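Local coordinates for protein chitinase (Paenibacillus sp. FPU-7, PDB 5GZT) that probably cleaves chitin and chitodextrins at internal beta-1,4 linkages between N-acetylglucosamine units, at random along the chain, at residues 78-89 and 99-110; 143-151 and 158-166. One frame throughout, in Å; residues are numbered along the deposited sequence. Where two conformers were deposited one is given.

Contact 1: 78-89 and 99-110; sequences VAASANPQLNVN and AASSKDAVIVLA. With FMT (formic acid), chain K.
Two successive coils of a parallel beta-helix meet here, with Gln85 to Val88 paired in parallel register with Val106 to Leu109. The backbone bonds alternate between the strands: Leu86 N gives to Val106 O, Leu86 O takes the N-H of Val108, and Val88 N reaches Val108 O at 2.8 Å with an almost straight N-H (176°). Gln85, Asn87, Val106 and Val108 share the more exposed face. Gln85 swings CG opposite its backbone N (chi1 -178°), which lays the chain alongside Val106 and across Val108, with Gln85 CG 4.0 Å from Val108 CG2. Trimmed to an alanine, this position would probably lose its cover over the Val106 and Val108 methyls and leave them more open to solvent. The other face looks into the bore of the helix, where like residues stack from coil to coil. There Ile107 CD1 lies 4.0 Å from Leu86 CB and also meets Val78 CG2 tip to tip, while Val88 CG2 and Leu109 CD2 run side by side at 3.8 Å. Leu96, Ile93 and Val98 of strand 92-98 pack against this face. At the turn before the strands, Ala99 N bonds Val78 O at 2.8 Å, and Ser102 OG accepts the N-H of Ala80 at 3.1 Å, so this buried hydroxyl ties the two turns together.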
loop_
_atom_site.group_PDB
_atom_site.type_symbol
_atom_site.label_atom_id
_atom_site.label_comp_id
_atom_site.label_asym_id
_atom_site.label_seq_id
_atom_site.Cartn_x
_atom_site.Cartn_y
_atom_site.Cartn_z
ATOM N N VAL B 78 -12.517 12.419 -61.584
ATOM C CA VAL B 78 -13.420 12.986 -62.555
ATOM C C VAL B 78 -12.890 14.401 -62.772
ATOM O O VAL B 78 -13.061 15.274 -61.913
ATOM C CB VAL B 78 -14.855 13.013 -62.038
ATOM C CG1 VAL B 78 -15.800 13.525 -63.072
ATOM C CG2 VAL B 78 -15.250 11.659 -61.492
ATOM N N ALA B 79 -12.307 14.629 -63.959
ATOM C CA ALA B 79 -11.570 15.848 -64.279
ATOM C C ALA B 79 -11.970 16.259 -65.695
ATOM O O ALA B 79 -11.143 16.256 -66.628
ATOM C CB ALA B 79 -10.070 15.526 -64.192
ATOM N N ALA B 80 -13.256 16.522 -65.880
ATOM C CA ALA B 80 -13.801 16.644 -67.224
ATOM C C ALA B 80 -14.870 17.697 -67.170
ATOM O O ALA B 80 -15.814 17.596 -66.373
ATOM C CB ALA B 80 -14.326 15.281 -67.714
ATOM N N SER B 81 -14.681 18.771 -67.954
ATOM C CA SER B 81 -15.624 19.926 -67.967
ATOM C C SER B 81 -16.961 19.684 -68.662
ATOM O O SER B 81 -17.931 20.460 -68.464
ATOM C CB SER B 81 -14.939 21.186 -68.573
ATOM O OG SER B 81 -14.642 20.995 -69.956
ATOM N N ALA B 82 -17.080 18.614 -69.441
ATOM C CA ALA B 82 -18.317 18.395 -70.224
ATOM C C ALA B 82 -19.461 17.753 -69.384
ATOM O O ALA B 82 -20.022 16.710 -69.770
ATOM C CB ALA B 82 -17.991 17.564 -71.482
ATOM N N ASN B 83 -19.843 18.418 -68.285
ATOM C CA ASN B 83 -20.949 17.955 -67.401
ATOM C C ASN B 83 -20.939 16.408 -67.177
ATOM O O ASN B 83 -21.872 15.695 -67.552
ATOM C CB ASN B 83 -22.299 18.459 -67.911
ATOM C CG ASN B 83 -22.248 19.939 -68.311
ATOM O OD1 ASN B 83 -21.885 20.832 -67.502
ATOM N ND2 ASN B 83 -22.562 20.202 -69.581
ATOM N N PRO B 84 -19.841 15.912 -66.609
ATOM C CA PRO B 84 -19.609 14.497 -66.571
ATOM C C PRO B 84 -20.582 13.800 -65.589
ATOM O O PRO B 84 -20.957 14.401 -64.610
ATOM C CB PRO B 84 -18.147 14.394 -66.106
ATOM C CG PRO B 84 -17.886 15.637 -65.308
ATOM C CD PRO B 84 -18.819 16.675 -65.840
ATOM N N GLN B 85 -21.005 12.583 -65.935
ATOM C CA GLN B 85 -21.612 11.651 -65.022
ATOM C C GLN B 85 -20.765 10.401 -64.967
ATOM O O GLN B 85 -20.461 9.825 -66.011
ATOM C CB GLN B 85 -23.002 11.254 -65.485
ATOM C CG GLN B 85 -23.696 10.289 -64.510
ATOM C CD GLN B 85 -25.196 10.265 -64.747
ATOM O OE1 GLN B 85 -25.832 11.313 -64.957
ATOM N NE2 GLN B 85 -25.774 9.079 -64.736
ATOM N N LEU B 86 -20.443 9.970 -63.733
ATOM C CA LEU B 86 -19.777 8.702 -63.416
ATOM C C LEU B 86 -20.827 7.811 -62.764
ATOM O O LEU B 86 -21.441 8.175 -61.708
ATOM C CB LEU B 86 -18.571 8.906 -62.485
ATOM C CG LEU B 86 -17.886 7.640 -62.045
ATOM C CD1 LEU B 86 -17.267 6.985 -63.252
ATOM C CD2 LEU B 86 -16.848 7.797 -60.978
ATOM N N ASN B 87 -21.078 6.668 -63.417
ATOM C CA ASN B 87 -21.906 5.586 -62.821
ATOM C C ASN B 87 -20.988 4.576 -62.209
ATOM O O ASN B 87 -20.115 4.035 -62.896
ATOM C CB ASN B 87 -22.803 4.886 -63.870
ATOM C CG ASN B 87 -24.119 5.606 -64.054
ATOM O OD1 ASN B 87 -25.192 5.262 -63.459
ATOM N ND2 ASN B 87 -24.040 6.643 -64.808
ATOM N N VAL B 88 -21.202 4.268 -60.939
ATOM C CA VAL B 88 -20.483 3.207 -60.322
ATOM C C VAL B 88 -21.561 2.194 -59.947
ATOM O O VAL B 88 -22.410 2.425 -59.075
ATOM C CB VAL B 88 -19.707 3.669 -59.104
ATOM C CG1 VAL B 88 -18.782 2.525 -58.638
ATOM C CG2 VAL B 88 -18.928 4.965 -59.430
ATOM N N ASN B 89 -21.486 1.055 -60.602
ATOM C CA ASN B 89 -22.538 0.032 -60.549
ATOM C C ASN B 89 -22.289 -1.047 -59.550
ATOM O O ASN B 89 -23.258 -1.683 -59.096
ATOM C CB ASN B 89 -22.690 -0.587 -61.935
ATOM C CG ASN B 89 -23.517 0.252 -62.846
ATOM O OD1 ASN B 89 -23.846 1.411 -62.566
ATOM N ND2 ASN B 89 -23.936 -0.360 -63.928
ATOM N N ALA B 99 -13.035 16.934 -59.611
ATOM C CA ALA B 99 -12.193 18.124 -59.779
ATOM C C ALA B 99 -13.005 19.353 -59.990
ATOM O O ALA B 99 -14.155 19.292 -60.457
ATOM C CB ALA B 99 -11.256 17.921 -60.994
ATOM N N ALA B 100 -12.340 20.497 -59.754
ATOM C CA ALA B 100 -12.918 21.823 -59.853
ATOM C C ALA B 100 -13.390 22.113 -61.249
ATOM O O ALA B 100 -14.295 22.979 -61.456
ATOM C CB ALA B 100 -11.861 22.901 -59.429
ATOM N N SER B 101 -12.755 21.480 -62.216
ATOM C CA SER B 101 -13.223 21.623 -63.592
ATOM C C SER B 101 -14.575 20.939 -63.943
ATOM O O SER B 101 -15.153 21.249 -65.004
ATOM C CB SER B 101 -12.164 21.104 -64.539
ATOM O OG SER B 101 -11.158 22.090 -64.699
ATOM N N SER B 102 -15.079 20.027 -63.098
ATOM C CA SER B 102 -16.148 19.094 -63.554
ATOM C C SER B 102 -17.504 19.650 -63.267
ATOM O O SER B 102 -18.249 19.168 -62.389
ATOM C CB SER B 102 -15.984 17.746 -62.920
ATOM O OG SER B 102 -14.756 17.184 -63.284
ATOM N N LYS B 103 -17.808 20.705 -63.992
ATOM C CA LYS B 103 -18.998 21.499 -63.757
ATOM C C LYS B 103 -20.263 20.613 -63.833
ATOM O O LYS B 103 -20.385 19.810 -64.749
ATOM C CB LYS B 103 -19.097 22.609 -64.809
ATOM C CG LYS B 103 -20.282 23.546 -64.623
ATOM C CD LYS B 103 -20.079 24.532 -63.470
ATOM C CE LYS B 103 -21.367 25.309 -63.160
ATOM N NZ LYS B 103 -21.830 26.206 -64.261
ATOM N N ASP B 104 -21.163 20.763 -62.856
ATOM C CA ASP B 104 -22.431 19.977 -62.802
ATOM C C ASP B 104 -22.183 18.492 -62.752
ATOM O O ASP B 104 -23.009 17.710 -63.196
ATOM C CB ASP B 104 -23.300 20.261 -64.035
ATOM C CG ASP B 104 -23.795 21.696 -64.103
ATOM O OD1 ASP B 104 -24.030 22.282 -63.041
ATOM O OD2 ASP B 104 -24.002 22.205 -65.242
ATOM N N ALA B 105 -21.035 18.089 -62.242
ATOM C CA ALA B 105 -20.723 16.656 -62.089
ATOM C C ALA B 105 -21.897 15.861 -61.408
ATOM O O ALA B 105 -22.566 16.397 -60.522
ATOM C CB ALA B 105 -19.435 16.453 -61.302
ATOM N N VAL B 106 -22.163 14.632 -61.865
ATOM C CA VAL B 106 -23.115 13.746 -61.144
ATOM C C VAL B 106 -22.414 12.454 -60.935
ATOM O O VAL B 106 -21.816 11.922 -61.899
ATOM C CB VAL B 106 -24.385 13.445 -62.006
ATOM C CG1 VAL B 106 -25.312 12.428 -61.304
ATOM C CG2 VAL B 106 -25.116 14.759 -62.328
ATOM N N ILE B 107 -22.548 11.918 -59.716
ATOM C CA ILE B 107 -21.915 10.687 -59.361
ATOM C C ILE B 107 -23.082 9.790 -58.906
ATOM O O ILE B 107 -23.791 10.141 -57.946
ATOM C CB ILE B 107 -20.959 10.823 -58.188
ATOM C CG1 ILE B 107 -19.882 11.896 -58.426
ATOM C CG2 ILE B 107 -20.307 9.487 -57.951
ATOM C CD1 ILE B 107 -18.797 11.536 -59.463
ATOM N N VAL B 108 -23.256 8.639 -59.564
ATOM C CA VAL B 108 -24.387 7.707 -59.241
ATOM C C VAL B 108 -23.777 6.471 -58.628
ATOM O O VAL B 108 -23.017 5.725 -59.344
ATOM C CB VAL B 108 -25.192 7.293 -60.472
ATOM C CG1 VAL B 108 -26.458 6.505 -60.031
ATOM C CG2 VAL B 108 -25.483 8.497 -61.377
ATOM N N LEU B 109 -24.052 6.246 -57.334
ATOM C CA LEU B 109 -23.457 5.134 -56.645
ATOM C C LEU B 109 -24.549 4.137 -56.391
ATOM O O LEU B 109 -25.448 4.396 -55.568
ATOM C CB LEU B 109 -22.842 5.556 -55.285
ATOM C CG LEU B 109 -21.752 6.663 -55.328
ATOM C CD1 LEU B 109 -21.171 6.819 -53.943
ATOM C CD2 LEU B 109 -20.627 6.320 -56.304
ATOM N N ALA B 110 -24.430 2.973 -57.033
ATOM C CA ALA B 110 -25.427 1.888 -56.929
ATOM C C ALA B 110 -25.379 1.323 -55.503
ATOM O O ALA B 110 -24.385 1.519 -54.800
ATOM C CB ALA B 110 -25.176 0.788 -58.002
HETATM C C FMT K . -23.078 -4.244 -63.605
HETATM O O1 FMT K . -23.085 -3.364 -64.484
HETATM O O2 FMT K . -22.148 -4.297 -62.623
HETATM O O HOH W 1 -23.579 15.755 -65.650
#

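Contact 2: 143-151 and 158-166; sequences GSSFESAPG and KDSVTTGGS
Phe146 enters the interior beside Val161 and Thr162. Phe146 CB lies 3.9 Å from Thr162 O. With CG turned opposite the carbonyl carbon (chi1 -68°), CD1 brings the ring edge to the same Thr162 O, which sits in the ring plane. One atom on, Phe146 CE1 comes to 4.3 Å from Val161 CB. Pro150 lies over one ring face, its CD 3.7 Å above the plane of the Phe146 ring and displaced toward the rim. Around the ring stand Leu118 and Leu120, Ile126, and Ala135, contributed by preceding strands, so the phenyl group belongs to the hydrophobic stack inside the beta-helix. This is the last strand pair of the parallel sheet on this side of the beta-helix, and it is short: Thr162 N gives to Ser144 O at 3.0 Å, in the carbonyl plane, and Phe146 N to Thr162 O at 2.9 Å. Beyond them the pairing weakens: the Gly164 N to Phe146 O bond is weak, at 3.2 Å; a water bridges Phe146 O and Gly164 O alongside it. On the outer face Thr162 OG1 leans against Ser145 CB and shares a second water with Gly143 O. At the start of the pair, Ser160 OG accepts the N-H of Gly143 at 2.8 Å and also bonds Ala157 O, which fixes the hydroxyl between two backbone groups. From the loop that follows strand 145-146, Ala149 brings its CB to 4.0 Å from Thr163 CG2.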
loop_
_atom_site.group_PDB
_atom_site.type_symbol
_atom_site.label_atom_id
_atom_site.label_comp_id
_atom_site.label_asym_id
_atom_site.label_seq_id
_atom_site.Cartn_x
_atom_site.Cartn_y
_atom_site.Cartn_z
ATOM N N GLY B 143 -22.323 23.087 -51.166
ATOM C CA GLY B 143 -23.684 22.906 -51.678
ATOM C C GLY B 143 -23.873 21.556 -52.381
ATOM O O GLY B 143 -24.883 21.347 -53.014
ATOM N N SER B 144 -22.900 20.666 -52.318
ATOM C CA SER B 144 -23.083 19.320 -52.874
ATOM C C SER B 144 -24.263 18.591 -52.166
ATOM O O SER B 144 -24.624 18.933 -51.038
ATOM C CB SER B 144 -21.810 18.500 -52.773
ATOM O OG SER B 144 -20.844 18.958 -53.738
ATOM N N SER B 145 -24.871 17.647 -52.875
ATOM C CA SER B 145 -26.017 16.853 -52.364
ATOM C C SER B 145 -25.770 15.355 -52.463
ATOM O O SER B 145 -25.146 14.830 -53.427
ATOM C CB SER B 145 -27.306 17.202 -53.095
ATOM O OG SER B 145 -27.138 17.049 -54.485
ATOM N N PHE B 146 -26.230 14.666 -51.431
ATOM C CA PHE B 146 -26.160 13.207 -51.350
ATOM C C PHE B 146 -27.575 12.647 -51.164
ATOM O O PHE B 146 -28.283 13.093 -50.290
ATOM C CB PHE B 146 -25.395 12.823 -50.166
ATOM C CG PHE B 146 -23.972 13.162 -50.248
ATOM C CD1 PHE B 146 -23.527 14.434 -49.840
ATOM C CD2 PHE B 146 -23.042 12.205 -50.653
ATOM C CE1 PHE B 146 -22.163 14.727 -49.867
ATOM C CE2 PHE B 146 -21.704 12.530 -50.683
ATOM C CZ PHE B 146 -21.277 13.766 -50.260
ATOM N N GLU B 147 -27.983 11.717 -52.008
ATOM C CA GLU B 147 -29.312 11.038 -51.772
ATOM C C GLU B 147 -29.203 10.181 -50.522
ATOM O O GLU B 147 -30.115 10.161 -49.756
ATOM C CB GLU B 147 -29.772 10.215 -52.958
ATOM C CG GLU B 147 -30.287 11.075 -54.090
ATOM C CD GLU B 147 -30.743 10.268 -55.292
ATOM O OE1 GLU B 147 -30.568 9.015 -55.313
ATOM O OE2 GLU B 147 -31.263 10.899 -56.235
ATOM N N SER B 148 -28.064 9.542 -50.299
ATOM C CA SER B 148 -27.849 8.908 -49.016
ATOM C C SER B 148 -26.582 9.464 -48.349
ATOM O O SER B 148 -25.505 9.545 -48.956
ATOM C CB SER B 148 -27.877 7.373 -49.116
ATOM O OG SER B 148 -26.800 6.822 -49.800
ATOM N N ALA B 149 -26.763 9.859 -47.091
ATOM C CA ALA B 149 -25.745 10.545 -46.326
ATOM C C ALA B 149 -24.461 9.777 -46.281
ATOM O O ALA B 149 -24.489 8.568 -46.131
ATOM C CB ALA B 149 -26.231 10.841 -44.910
ATOM N N PRO B 150 -23.305 10.476 -46.464
ATOM C CA PRO B 150 -21.992 9.861 -46.223
ATOM C C PRO B 150 -21.842 9.481 -44.763
ATOM O O PRO B 150 -22.487 10.100 -43.959
ATOM C CB PRO B 150 -20.966 10.979 -46.531
ATOM C CG PRO B 150 -21.753 12.221 -46.597
ATOM C CD PRO B 150 -23.204 11.905 -46.818
ATOM N N GLY B 151 -20.966 8.534 -44.452
ATOM C CA GLY B 151 -20.771 8.098 -43.039
ATOM C C GLY B 151 -20.185 9.176 -42.168
ATOM O O GLY B 151 -20.647 9.391 -41.061
ATOM N N LYS B 158 -18.184 21.395 -45.267
ATOM C CA LYS B 158 -18.946 20.282 -44.635
ATOM C C LYS B 158 -20.381 20.580 -44.442
ATOM O O LYS B 158 -21.221 19.744 -44.782
ATOM C CB LYS B 158 -18.532 20.097 -43.187
ATOM C CG LYS B 158 -17.355 19.286 -42.954
ATOM C CD LYS B 158 -17.211 18.901 -41.489
ATOM C CE LYS B 158 -17.521 20.003 -40.523
ATOM N NZ LYS B 158 -16.971 19.536 -39.241
ATOM N N ASP B 159 -20.630 21.734 -43.796
ATOM C CA ASP B 159 -21.943 22.098 -43.281
ATOM C C ASP B 159 -22.899 22.602 -44.324
ATOM O O ASP B 159 -24.124 22.790 -44.044
ATOM C CB ASP B 159 -21.852 23.188 -42.195
ATOM C CG ASP B 159 -21.163 22.748 -40.964
ATOM O OD1 ASP B 159 -21.255 21.576 -40.562
ATOM O OD2 ASP B 159 -20.526 23.620 -40.351
ATOM N N SER B 160 -22.369 22.821 -45.520
ATOM C CA SER B 160 -23.196 23.197 -46.660
ATOM C C SER B 160 -23.872 22.063 -47.445
ATOM O O SER B 160 -24.658 22.335 -48.382
ATOM C CB SER B 160 -22.322 23.976 -47.671
ATOM O OG SER B 160 -21.474 23.086 -48.450
ATOM N N VAL B 161 -23.516 20.835 -47.203
ATOM C CA VAL B 161 -24.022 19.767 -48.077
ATOM C C VAL B 161 -25.433 19.382 -47.597
ATOM O O VAL B 161 -25.773 19.535 -46.428
ATOM C CB VAL B 161 -23.109 18.520 -48.149
ATOM C CG1 VAL B 161 -21.692 18.916 -48.525
ATOM C CG2 VAL B 161 -23.092 17.750 -46.859
ATOM N N THR B 162 -26.254 18.959 -48.534
ATOM C CA THR B 162 -27.582 18.416 -48.208
ATOM C C THR B 162 -27.604 16.888 -48.352
ATOM O O THR B 162 -26.868 16.300 -49.150
ATOM C CB THR B 162 -28.656 19.023 -49.051
ATOM O OG1 THR B 162 -28.256 18.955 -50.420
ATOM C CG2 THR B 162 -28.940 20.460 -48.578
ATOM N N THR B 163 -28.446 16.264 -47.540
ATOM C CA THR B 163 -28.585 14.823 -47.523
ATOM C C THR B 163 -30.057 14.322 -47.458
ATOM O O THR B 163 -30.983 15.069 -47.098
ATOM C CB THR B 163 -27.896 14.274 -46.271
ATOM O OG1 THR B 163 -28.584 14.783 -45.154
ATOM C CG2 THR B 163 -26.404 14.660 -46.162
ATOM N N GLY B 164 -30.235 13.020 -47.734
ATOM C CA GLY B 164 -31.513 12.300 -47.457
ATOM C C GLY B 164 -32.488 12.787 -48.496
ATOM O O GLY B 164 -32.075 13.520 -49.414
ATOM N N GLY B 165 -33.765 12.418 -48.378
ATOM C CA GLY B 165 -34.792 13.005 -49.247
ATOM C C GLY B 165 -35.008 14.509 -49.007
ATOM O O GLY B 165 -34.133 15.249 -48.493
ATOM N N SER B 166 -36.205 14.965 -49.382
ATOM C CA SER B 166 -36.725 16.261 -48.924
ATOM C C SER B 166 -36.967 16.288 -47.367
ATOM O O SER B 166 -37.098 17.391 -46.798
ATOM C CB SER B 166 -38.021 16.656 -49.674
ATOM O OG SER B 166 -37.902 16.650 -51.086
HETATM O O HOH W 2 -27.557 21.071 -51.973
HETATM O O HOH W 3 -30.041 14.874 -51.350
#

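In the fold
Both contacts pair neighbouring coils in one parallel sheet of the beta-helix, and both are partly buried, with an apolar face inside the helix and a more polar one toward its outside. Contact 1 lies in mid-sheet, with strand 67-70 on one flank and strand 125-127 on the other; contact 2 is at the sheet's edge, where 162-163 is the outermost strand. Strand 125-127 lies between them, and their centres are 16 Å apart. Contact 1 buries 850 Å² between a regular strand pair, aliphatic inside and partly amide outside, and the turns leading into it. Contact 2 buries 429 Å², relying on one inward phenylalanine, serine and threonine hydroxyls and bridging waters, and it ends in poorly ordered glycines.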